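Local coordinates for protein tryptophan halogenase (Shewanella frigidimarina, PDB 2PYX) that probably works as a flavin-dependent halogenase of the tryptophan halogenase family, using FAD in a monooxygenase-type reaction, at residues T277-D286 with Q310-G318; Y109-H117 with F137-T148. All coordinates share one frame; numbering follows the deposited sequence.

Interaction 1: residues T277-D286 with Q310-G318; sequences TAQPNGWIWD and QKTLFNYLG
Strand 282-286 runs beside helix 310-317 at 43°, and the CA atoms of Ile284 and Leu313 come to 7.6 Å. Strand 277-279 runs roughly counter to the helix. It pairs antiparallel with 282-286, and a type I turn from Gln279 to Gly282 connects the two. Tyr316 reaches across from the helix. Its CG stands anti to the backbone N (chi1 172°), which sends the ring out over the two strands. Ile284 CG2 sits over the centre of one ring face, 3.7 Å from the centroid, in a CH-pi contact. The other branch of Ile284 turns toward the helix: CD1 lies 3.5 Å from Tyr316 CB and also meets Leu313 CD1. The strands form a beta hairpin in a mixed sheet, and helix 306-317 packs on its face. Leu313 also touches Leu257 of strand 255-262 in that sheet. At the ring edge Tyr316 OH donates to Asp286 OD2 over 2.6 Å, on the anti lone pair of the carboxylate. A water donates to Tyr316 OH and to Ile284 O and also bonds Thr277 OG1, which gives Tyr316 OH a second partner. The Gln279 chain bends at chi2 (-64°) and its NE2 donates to Thr277 O over 3.2 Å, from above the carbonyl plane. Ile284 N reaches that oxygen from the opposite face. Gln279 OE1 passes 3.4 Å from Thr312 CG2, and a second water donates to both Gln279 OE1 and Thr312 O.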
loop_
_atom_site.group_PDB
_atom_site.type_symbol
_atom_site.label_atom_id
_atom_site.label_comp_id
_atom_site.label_asym_id
_atom_site.label_seq_id
_atom_site.Cartn_x
_atom_site.Cartn_y
_atom_site.Cartn_z
ATOM N N THR A 277 13.943 0.989 8.470
ATOM C CA THR A 277 15.283 1.329 8.913
ATOM C C THR A 277 16.260 0.671 7.947
ATOM O O THR A 277 16.359 -0.558 7.863
ATOM C CB THR A 277 15.547 0.852 10.380
ATOM O OG1 THR A 277 14.533 1.379 11.240
ATOM C CG2 THR A 277 16.894 1.319 10.833
ATOM N N ALA A 278 17.010 1.495 7.248
ATOM C CA ALA A 278 17.961 1.035 6.252
ATOM C C ALA A 278 19.086 0.245 6.902
ATOM O O ALA A 278 19.517 0.584 8.008
ATOM C CB ALA A 278 18.545 2.188 5.444
ATOM N N GLN A 279 19.524 -0.785 6.180
ATOM C CA GLN A 279 20.577 -1.714 6.594
ATOM C C GLN A 279 21.629 -1.767 5.483
ATOM O O GLN A 279 21.440 -1.116 4.425
ATOM C CB GLN A 279 19.975 -3.091 6.870
ATOM C CG GLN A 279 18.824 -3.114 7.845
ATOM C CD GLN A 279 19.231 -2.682 9.243
ATOM O OE1 GLN A 279 20.315 -3.075 9.734
ATOM N NE2 GLN A 279 18.384 -1.862 9.899
ATOM N N PRO A 280 22.749 -2.498 5.687
ATOM C CA PRO A 280 23.770 -2.533 4.636
ATOM C C PRO A 280 23.303 -3.030 3.267
ATOM O O PRO A 280 23.877 -2.581 2.264
ATOM C CB PRO A 280 24.858 -3.429 5.244
ATOM C CG PRO A 280 24.715 -3.190 6.726
ATOM C CD PRO A 280 23.229 -3.130 6.944
ATOM N N ASN A 281 22.326 -3.935 3.252
ATOM C CA ASN A 281 21.913 -4.595 2.028
ATOM C C ASN A 281 20.410 -4.621 1.814
ATOM O O ASN A 281 19.906 -5.516 1.128
ATOM C CB ASN A 281 22.517 -6.006 1.964
ATOM C CG ASN A 281 24.004 -5.954 1.841
ATOM O OD1 ASN A 281 24.517 -5.510 0.836
ATOM N ND2 ASN A 281 24.716 -6.402 2.873
ATOM N N GLY A 282 19.720 -3.647 2.394
ATOM C CA GLY A 282 18.281 -3.561 2.275
ATOM C C GLY A 282 17.724 -2.689 3.387
ATOM O O GLY A 282 18.343 -1.710 3.779
ATOM N N TRP A 283 16.561 -3.040 3.889
ATOM C CA TRP A 283 15.918 -2.260 4.942
ATOM C C TRP A 283 15.001 -3.162 5.724
ATOM O O TRP A 283 14.500 -4.185 5.218
ATOM C CB TRP A 283 15.169 -1.056 4.347
ATOM C CG TRP A 283 14.071 -1.422 3.397
ATOM C CD1 TRP A 283 14.176 -1.713 2.040
ATOM C CD2 TRP A 283 12.678 -1.532 3.715
ATOM N NE1 TRP A 283 12.931 -2.013 1.540
ATOM C CE2 TRP A 283 11.996 -1.893 2.532
ATOM C CE3 TRP A 283 11.929 -1.360 4.878
ATOM C CZ2 TRP A 283 10.609 -2.107 2.498
ATOM C CZ3 TRP A 283 10.542 -1.497 4.834
ATOM C CH2 TRP A 283 9.895 -1.875 3.642
ATOM N N ILE A 284 14.761 -2.767 6.983
ATOM C CA ILE A 284 13.900 -3.511 7.878
ATOM C C ILE A 284 12.601 -2.775 8.185
ATOM O O ILE A 284 12.651 -1.605 8.569
ATOM C CB ILE A 284 14.647 -3.812 9.168
ATOM C CG1 ILE A 284 15.691 -4.878 8.870
ATOM C CG2 ILE A 284 13.728 -4.308 10.251
ATOM C CD1 ILE A 284 16.648 -5.204 10.049
ATOM N N TRP A 285 11.471 -3.444 7.934
ATOM C CA TRP A 285 10.153 -2.885 8.252
ATOM C C TRP A 285 9.797 -3.238 9.685
ATOM O O TRP A 285 10.284 -4.236 10.240
ATOM C CB TRP A 285 9.060 -3.360 7.314
ATOM C CG TRP A 285 8.492 -4.715 7.582
ATOM C CD1 TRP A 285 7.662 -5.086 8.603
ATOM C CD2 TRP A 285 8.643 -5.873 6.754
ATOM N NE1 TRP A 285 7.285 -6.404 8.454
ATOM C CE2 TRP A 285 7.890 -6.906 7.326
ATOM C CE3 TRP A 285 9.354 -6.130 5.567
ATOM C CZ2 TRP A 285 7.826 -8.181 6.753
ATOM C CZ3 TRP A 285 9.303 -7.389 5.023
ATOM C CH2 TRP A 285 8.552 -8.402 5.618
ATOM N N ASP A 286 8.963 -2.394 10.290
ATOM C CA ASP A 286 8.574 -2.606 11.679
ATOM C C ASP A 286 7.160 -2.040 11.752
ATOM O O ASP A 286 6.981 -0.830 11.632
ATOM C CB ASP A 286 9.584 -1.942 12.615
ATOM C CG ASP A 286 9.357 -2.294 14.084
ATOM O OD1 ASP A 286 8.180 -2.468 14.486
ATOM O OD2 ASP A 286 10.375 -2.323 14.827
ATOM N N GLN A 310 20.272 -12.821 8.210
ATOM C CA GLN A 310 19.642 -13.174 9.463
ATOM C C GLN A 310 20.328 -12.491 10.635
ATOM O O GLN A 310 19.671 -11.979 11.560
ATOM C CB GLN A 310 19.603 -14.684 9.652
ATOM C CG GLN A 310 18.893 -15.035 10.966
ATOM C CD GLN A 310 18.786 -16.510 11.204
ATOM O OE1 GLN A 310 19.632 -17.097 11.889
ATOM N NE2 GLN A 310 17.759 -17.124 10.650
ATOM N N LYS A 311 21.649 -12.445 10.600
ATOM C CA LYS A 311 22.402 -11.760 11.660
ATOM C C LYS A 311 22.006 -10.291 11.771
ATOM O O LYS A 311 21.780 -9.769 12.854
ATOM C CB LYS A 311 23.909 -11.899 11.477
ATOM C CG LYS A 311 24.758 -11.275 12.603
ATOM C CD LYS A 311 24.491 -11.903 13.963
ATOM C CE LYS A 311 25.498 -11.384 15.005
ATOM N NZ LYS A 311 25.207 -11.891 16.390
ATOM N N THR A 312 21.901 -9.628 10.631
ATOM C CA THR A 312 21.430 -8.274 10.579
ATOM C C THR A 312 20.042 -8.127 11.185
ATOM O O THR A 312 19.803 -7.186 11.945
ATOM C CB THR A 312 21.468 -7.785 9.088
ATOM O OG1 THR A 312 22.815 -7.878 8.615
ATOM C CG2 THR A 312 21.006 -6.356 8.963
ATOM N N LEU A 313 19.124 -9.032 10.860
ATOM C CA LEU A 313 17.762 -8.956 11.439
ATOM C C LEU A 313 17.860 -9.074 12.957
ATOM O O LEU A 313 17.223 -8.321 13.724
ATOM C CB LEU A 313 16.849 -10.065 10.915
ATOM C CG LEU A 313 15.430 -10.142 11.493
ATOM C CD1 LEU A 313 14.682 -8.817 11.345
ATOM C CD2 LEU A 313 14.677 -11.290 10.934
ATOM N N PHE A 314 18.645 -10.046 13.387
ATOM C CA PHE A 314 18.717 -10.311 14.835
ATOM C C PHE A 314 19.375 -9.148 15.569
ATOM O O PHE A 314 18.988 -8.849 16.706
ATOM C CB PHE A 314 19.437 -11.642 15.122
ATOM C CG PHE A 314 18.653 -12.867 14.769
ATOM C CD1 PHE A 314 17.340 -12.802 14.309
ATOM C CD2 PHE A 314 19.222 -14.130 14.901
ATOM C CE1 PHE A 314 16.628 -13.947 13.987
ATOM C CE2 PHE A 314 18.501 -15.268 14.594
ATOM C CZ PHE A 314 17.208 -15.187 14.152
ATOM N N ASN A 315 20.364 -8.508 14.966
ATOM C CA ASN A 315 20.962 -7.302 15.520
ATOM C C ASN A 315 19.918 -6.219 15.718
ATOM O O ASN A 315 19.879 -5.540 16.744
ATOM C CB ASN A 315 22.121 -6.789 14.683
ATOM C CG ASN A 315 23.344 -7.689 14.734
ATOM O OD1 ASN A 315 23.458 -8.551 15.606
ATOM N ND2 ASN A 315 24.258 -7.498 13.782
ATOM N N TYR A 316 19.057 -6.022 14.718
ATOM C CA TYR A 316 18.002 -5.003 14.827
ATOM C C TYR A 316 17.065 -5.309 15.989
ATOM O O TYR A 316 16.586 -4.382 16.671
ATOM C CB TYR A 316 17.216 -4.929 13.495
ATOM C CG TYR A 316 15.985 -4.042 13.534
ATOM C CD1 TYR A 316 16.050 -2.695 13.201
ATOM C CD2 TYR A 316 14.755 -4.559 13.906
ATOM C CE1 TYR A 316 14.920 -1.902 13.230
ATOM C CE2 TYR A 316 13.603 -3.750 13.943
ATOM C CZ TYR A 316 13.722 -2.421 13.631
ATOM O OH TYR A 316 12.613 -1.580 13.651
ATOM N N LEU A 317 16.773 -6.596 16.186
ATOM C CA LEU A 317 15.889 -7.047 17.274
ATOM C C LEU A 317 16.582 -6.996 18.631
ATOM O O LEU A 317 15.903 -7.046 19.649
ATOM C CB LEU A 317 15.390 -8.468 17.023
ATOM C CG LEU A 317 14.498 -8.697 15.777
ATOM C CD1 LEU A 317 14.261 -10.188 15.521
ATOM C CD2 LEU A 317 13.181 -7.932 15.872
ATOM N N GLY A 318 17.907 -6.915 18.641
ATOM C CA GLY A 318 18.662 -6.850 19.893
ATOM C C GLY A 318 18.782 -8.207 20.560
ATOM O O GLY A 318 18.850 -8.286 21.796
HETATM O O HOH W 1 12.401 -0.230 11.153
HETATM O O HOH W 2 20.713 -4.618 11.988
#

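Interaction 2: residues Y109-H117 with F137-T148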
loop_
_atom_site.group_PDB
_atom_site.type_symbol
_atom_site.label_atom_id
_atom_site.label_comp_id
_atom_site.label_asym_id
_atom_site.label_seq_id
_atom_site.Cartn_x
_atom_site.Cartn_y
_atom_site.Cartn_z
ATOM N N TYR A 109 13.426 10.748 8.729
ATOM C CA TYR A 109 12.429 11.666 8.191
ATOM C C TYR A 109 11.087 10.943 8.036
ATOM O O TYR A 109 11.024 9.714 8.025
ATOM C CB TYR A 109 12.897 12.276 6.870
ATOM C CG TYR A 109 12.706 11.360 5.684
ATOM C CD1 TYR A 109 11.514 11.342 4.978
ATOM C CD2 TYR A 109 13.692 10.454 5.296
ATOM C CE1 TYR A 109 11.336 10.514 3.880
ATOM C CE2 TYR A 109 13.509 9.581 4.206
ATOM C CZ TYR A 109 12.309 9.605 3.514
ATOM O OH TYR A 109 12.128 8.743 2.437
ATOM N N LEU A 110 10.024 11.740 7.938
ATOM C CA LEU A 110 8.669 11.224 7.797
ATOM C C LEU A 110 8.093 11.466 6.416
ATOM O O LEU A 110 8.250 12.549 5.861
ATOM C CB LEU A 110 7.711 11.875 8.821
ATOM C CG LEU A 110 6.300 11.265 8.848
ATOM C CD1 LEU A 110 6.239 9.793 9.269
ATOM C CD2 LEU A 110 5.384 12.138 9.717
ATOM N N HIS A 111 7.438 10.432 5.885
ATOM C CA HIS A 111 6.565 10.549 4.740
ATOM C C HIS A 111 5.164 10.393 5.294
ATOM O O HIS A 111 4.698 9.282 5.498
ATOM C CB HIS A 111 6.890 9.512 3.644
ATOM C CG HIS A 111 5.899 9.486 2.518
ATOM N ND1 HIS A 111 5.813 8.438 1.626
ATOM C CD2 HIS A 111 4.907 10.345 2.179
ATOM C CE1 HIS A 111 4.841 8.674 0.764
ATOM N NE2 HIS A 111 4.264 9.817 1.085
ATOM N N PRO A 112 4.498 11.537 5.583
ATOM C CA PRO A 112 3.179 11.478 6.218
ATOM C C PRO A 112 2.076 11.212 5.198
ATOM O O PRO A 112 2.265 11.473 4.000
ATOM C CB PRO A 112 3.003 12.868 6.788
ATOM C CG PRO A 112 3.811 13.711 6.016
ATOM C CD PRO A 112 4.914 12.922 5.337
ATOM N N PHE A 113 0.928 10.711 5.655
ATOM C CA PHE A 113 -0.256 10.612 4.812
ATOM C C PHE A 113 -0.976 11.972 4.600
ATOM O O PHE A 113 -1.649 12.172 3.558
ATOM C CB PHE A 113 -1.260 9.580 5.336
ATOM C CG PHE A 113 -0.858 8.149 5.117
ATOM C CD1 PHE A 113 -0.178 7.777 3.960
ATOM C CD2 PHE A 113 -1.253 7.160 6.010
ATOM C CE1 PHE A 113 0.169 6.460 3.760
ATOM C CE2 PHE A 113 -0.927 5.840 5.820
ATOM C CZ PHE A 113 -0.224 5.498 4.649
ATOM N N SER A 114 -0.831 12.911 5.538
ATOM C CA SER A 114 -1.458 14.217 5.397
ATOM C C SER A 114 -0.826 14.980 4.248
ATOM O O SER A 114 0.409 14.994 4.104
ATOM C CB SER A 114 -1.248 15.063 6.639
ATOM O OG SER A 114 -2.105 14.731 7.695
ATOM N N LEU A 115 -1.630 15.649 3.429
ATOM C CA LEU A 115 -1.083 16.545 2.407
ATOM C C LEU A 115 -0.588 17.845 3.028
ATOM O O LEU A 115 -1.076 18.265 4.092
ATOM C CB LEU A 115 -2.110 16.850 1.317
ATOM C CG LEU A 115 -2.626 15.633 0.548
ATOM C CD1 LEU A 115 -3.732 16.066 -0.381
ATOM C CD2 LEU A 115 -1.518 14.982 -0.236
ATOM N N PRO A 116 0.351 18.513 2.354
ATOM C CA PRO A 116 0.869 19.777 2.841
ATOM C C PRO A 116 -0.235 20.771 3.119
ATOM O O PRO A 116 -1.175 20.863 2.354
ATOM C CB PRO A 116 1.745 20.238 1.688
ATOM C CG PRO A 116 2.303 18.938 1.140
ATOM C CD PRO A 116 1.088 18.070 1.141
ATOM N N HIS A 117 -0.102 21.494 4.211
ATOM C CA HIS A 117 -1.141 22.442 4.609
ATOM C C HIS A 117 -1.393 23.481 3.537
ATOM O O HIS A 117 -0.461 23.965 2.900
ATOM C CB HIS A 117 -0.744 23.129 5.880
ATOM C CG HIS A 117 -1.845 23.940 6.480
ATOM N ND1 HIS A 117 -2.869 23.370 7.205
ATOM C CD2 HIS A 117 -2.041 25.277 6.528
ATOM C CE1 HIS A 117 -3.681 24.326 7.626
ATOM N NE2 HIS A 117 -3.193 25.490 7.242
ATOM N N PHE A 137 11.042 20.000 5.797
ATOM C CA PHE A 137 9.865 20.149 4.986
ATOM C C PHE A 137 8.620 19.642 5.720
ATOM O O PHE A 137 7.616 20.337 5.805
ATOM C CB PHE A 137 10.078 19.409 3.658
ATOM C CG PHE A 137 8.886 19.430 2.742
ATOM C CD1 PHE A 137 8.332 20.618 2.281
ATOM C CD2 PHE A 137 8.298 18.243 2.347
ATOM C CE1 PHE A 137 7.225 20.609 1.433
ATOM C CE2 PHE A 137 7.221 18.220 1.491
ATOM C CZ PHE A 137 6.659 19.394 1.050
ATOM N N ALA A 138 8.673 18.446 6.268
ATOM C CA ALA A 138 7.482 17.882 6.900
ATOM C C ALA A 138 7.025 18.699 8.111
ATOM O O ALA A 138 5.831 18.966 8.266
ATOM C CB ALA A 138 7.685 16.449 7.299
ATOM N N GLU A 139 7.970 19.136 8.934
ATOM C CA GLU A 139 7.538 20.017 10.035
ATOM C C GLU A 139 6.912 21.321 9.537
ATOM O O GLU A 139 5.955 21.820 10.159
ATOM C CB GLU A 139 8.690 20.314 10.967
ATOM C CG GLU A 139 8.210 21.104 12.206
ATOM C CD GLU A 139 9.273 21.314 13.264
ATOM O OE1 GLU A 139 10.264 20.554 13.316
ATOM O OE2 GLU A 139 9.107 22.268 14.055
ATOM N N ALA A 140 7.456 21.879 8.450
ATOM C CA ALA A 140 6.993 23.154 7.937
ATOM C C ALA A 140 5.580 23.089 7.384
ATOM O O ALA A 140 4.853 24.093 7.443
ATOM C CB ALA A 140 7.940 23.686 6.879
ATOM N N VAL A 141 5.159 21.939 6.826
ATOM C CA VAL A 141 3.926 21.884 6.038
ATOM C C VAL A 141 2.862 20.957 6.579
ATOM O O VAL A 141 1.762 20.915 6.061
ATOM C CB VAL A 141 4.163 21.515 4.546
ATOM C CG1 VAL A 141 5.175 22.437 3.900
ATOM C CG2 VAL A 141 4.599 20.071 4.414
ATOM N N CYS A 142 3.167 20.184 7.611
ATOM C CA CYS A 142 2.142 19.320 8.163
ATOM C C CYS A 142 2.317 19.213 9.657
ATOM O O CYS A 142 3.299 19.682 10.217
ATOM C CB CYS A 142 2.124 17.921 7.498
ATOM S SG CYS A 142 3.397 16.743 8.118
ATOM N N SER A 143 1.292 18.687 10.312
ATOM C CA SER A 143 1.354 18.515 11.768
ATOM C C SER A 143 1.802 17.112 12.155
ATOM O O SER A 143 2.226 16.871 13.278
ATOM C CB SER A 143 -0.001 18.842 12.425
ATOM O OG SER A 143 -1.015 17.960 11.987
ATOM N N GLN A 144 1.754 16.163 11.219
ATOM C CA GLN A 144 2.021 14.763 11.568
ATOM C C GLN A 144 3.434 14.451 11.975
ATOM O O GLN A 144 3.685 13.478 12.685
ATOM C CB GLN A 144 1.643 13.846 10.396
ATOM C CG GLN A 144 0.215 13.495 10.438
ATOM C CD GLN A 144 -0.259 12.587 9.313
ATOM O OE1 GLN A 144 0.207 12.707 8.199
ATOM N NE2 GLN A 144 -1.254 11.734 9.604
ATOM N N GLN A 145 4.403 15.223 11.508
ATOM C CA GLN A 145 5.788 14.951 11.903
ATOM C C GLN A 145 5.894 15.054 13.415
ATOM O O GLN A 145 6.278 14.094 14.085
ATOM C CB GLN A 145 6.790 15.874 11.210
ATOM C CG GLN A 145 8.257 15.756 11.640
ATOM C CD GLN A 145 8.825 14.328 11.507
ATOM O OE1 GLN A 145 8.208 13.352 11.953
ATOM N NE2 GLN A 145 9.985 14.210 10.896
ATOM N N VAL A 146 5.459 16.193 13.944
ATOM C CA VAL A 146 5.492 16.442 15.377
ATOM C C VAL A 146 4.577 15.473 16.137
ATOM O O VAL A 146 4.990 14.918 17.144
ATOM C CB VAL A 146 5.133 17.923 15.684
ATOM C CG1 VAL A 146 4.920 18.110 17.168
ATOM C CG2 VAL A 146 6.235 18.849 15.163
ATOM N N LEU A 147 3.360 15.244 15.638
ATOM C CA LEU A 147 2.397 14.438 16.357
ATOM C C LEU A 147 2.797 12.961 16.412
ATOM O O LEU A 147 2.655 12.302 17.426
ATOM C CB LEU A 147 1.008 14.622 15.752
ATOM C CG LEU A 147 0.507 16.080 15.777
ATOM C CD1 LEU A 147 -0.744 16.292 14.944
ATOM C CD2 LEU A 147 0.240 16.540 17.189
ATOM N N THR A 148 3.313 12.432 15.311
ATOM C CA THR A 148 3.731 11.039 15.287
ATOM C C THR A 148 4.998 10.833 16.126
ATOM O O THR A 148 5.166 9.777 16.721
ATOM C CB THR A 148 3.896 10.503 13.840
ATOM O OG1 THR A 148 4.872 11.277 13.156
ATOM C CG2 THR A 148 2.580 10.550 13.104
HETATM O O HOH W 3 -0.949 17.234 9.082
#
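Leu110 presses against the helical segment 144-148. With chi1 at -173°, the leucine swings its CG away from its own backbone N, which carries CD2 in between Gln145 CA, 3.6 Å away, and Thr148 OG1. Leu110 CB lies against the amide of Gln145, 3.5 Å from OE1. That oxygen is taken up by a hydrogen bond from Arg93. Further along, Pro116 and Val141 lie side by side and point the same way, with Pro116 CB 4.0 Å from Val141 CG2. Val141 CG2 in turn rests over the rim of one face of the Phe137 ring. The polar edge begins beside this pair. His117 N donates to Val141 O over 2.7 Å, in the carbonyl plane, at the end of helix 137-141. Gln144 extends beyond CG and brings OE1 to Ser114 N, 2.9 Å away, with the donor tilted 31° from the carbonyl plane. Its NE2 is held by Asn167 O and Gln90 OE1. A leucine at Gln144 would probably leave Ser114 N without this acceptor, and Asn167 O and Gln90 OE1 without their shared donor. A water bridges Ser114 OG and Ser143 N. Strand 108-112 pairs with strand 87-95, and its His111 bonds Glu361, a predicted tryptophan-binding residue. Pro112 and Pro116 pack on helix 462-471, while His117 and Ser143 meet helix 484-507.

Along the chain, both segments of interaction 2 come first and those of interaction 1 follow. Their centres lie about 26 Å apart, with a gap of about 9 Å between nearest atoms. Both reach the same mixed sheet. Strand 87-95 joins them: 108-112 pairs with it antiparallel and 274-279 pairs with it parallel. Interaction 1 sets helix 306-317 on the hairpin part of this sheet. Interaction 2 ties 108-112 and the loop after it to helices 137-141 and 144-149. Strand 87-95 also carries Lys89, the predicted active-site residue. The Phe113 side chain lies about 4 Å from that of Lys89 and the Asp286 side chain about 11 Å, so interaction 2 is the closer to the probable catalytic site.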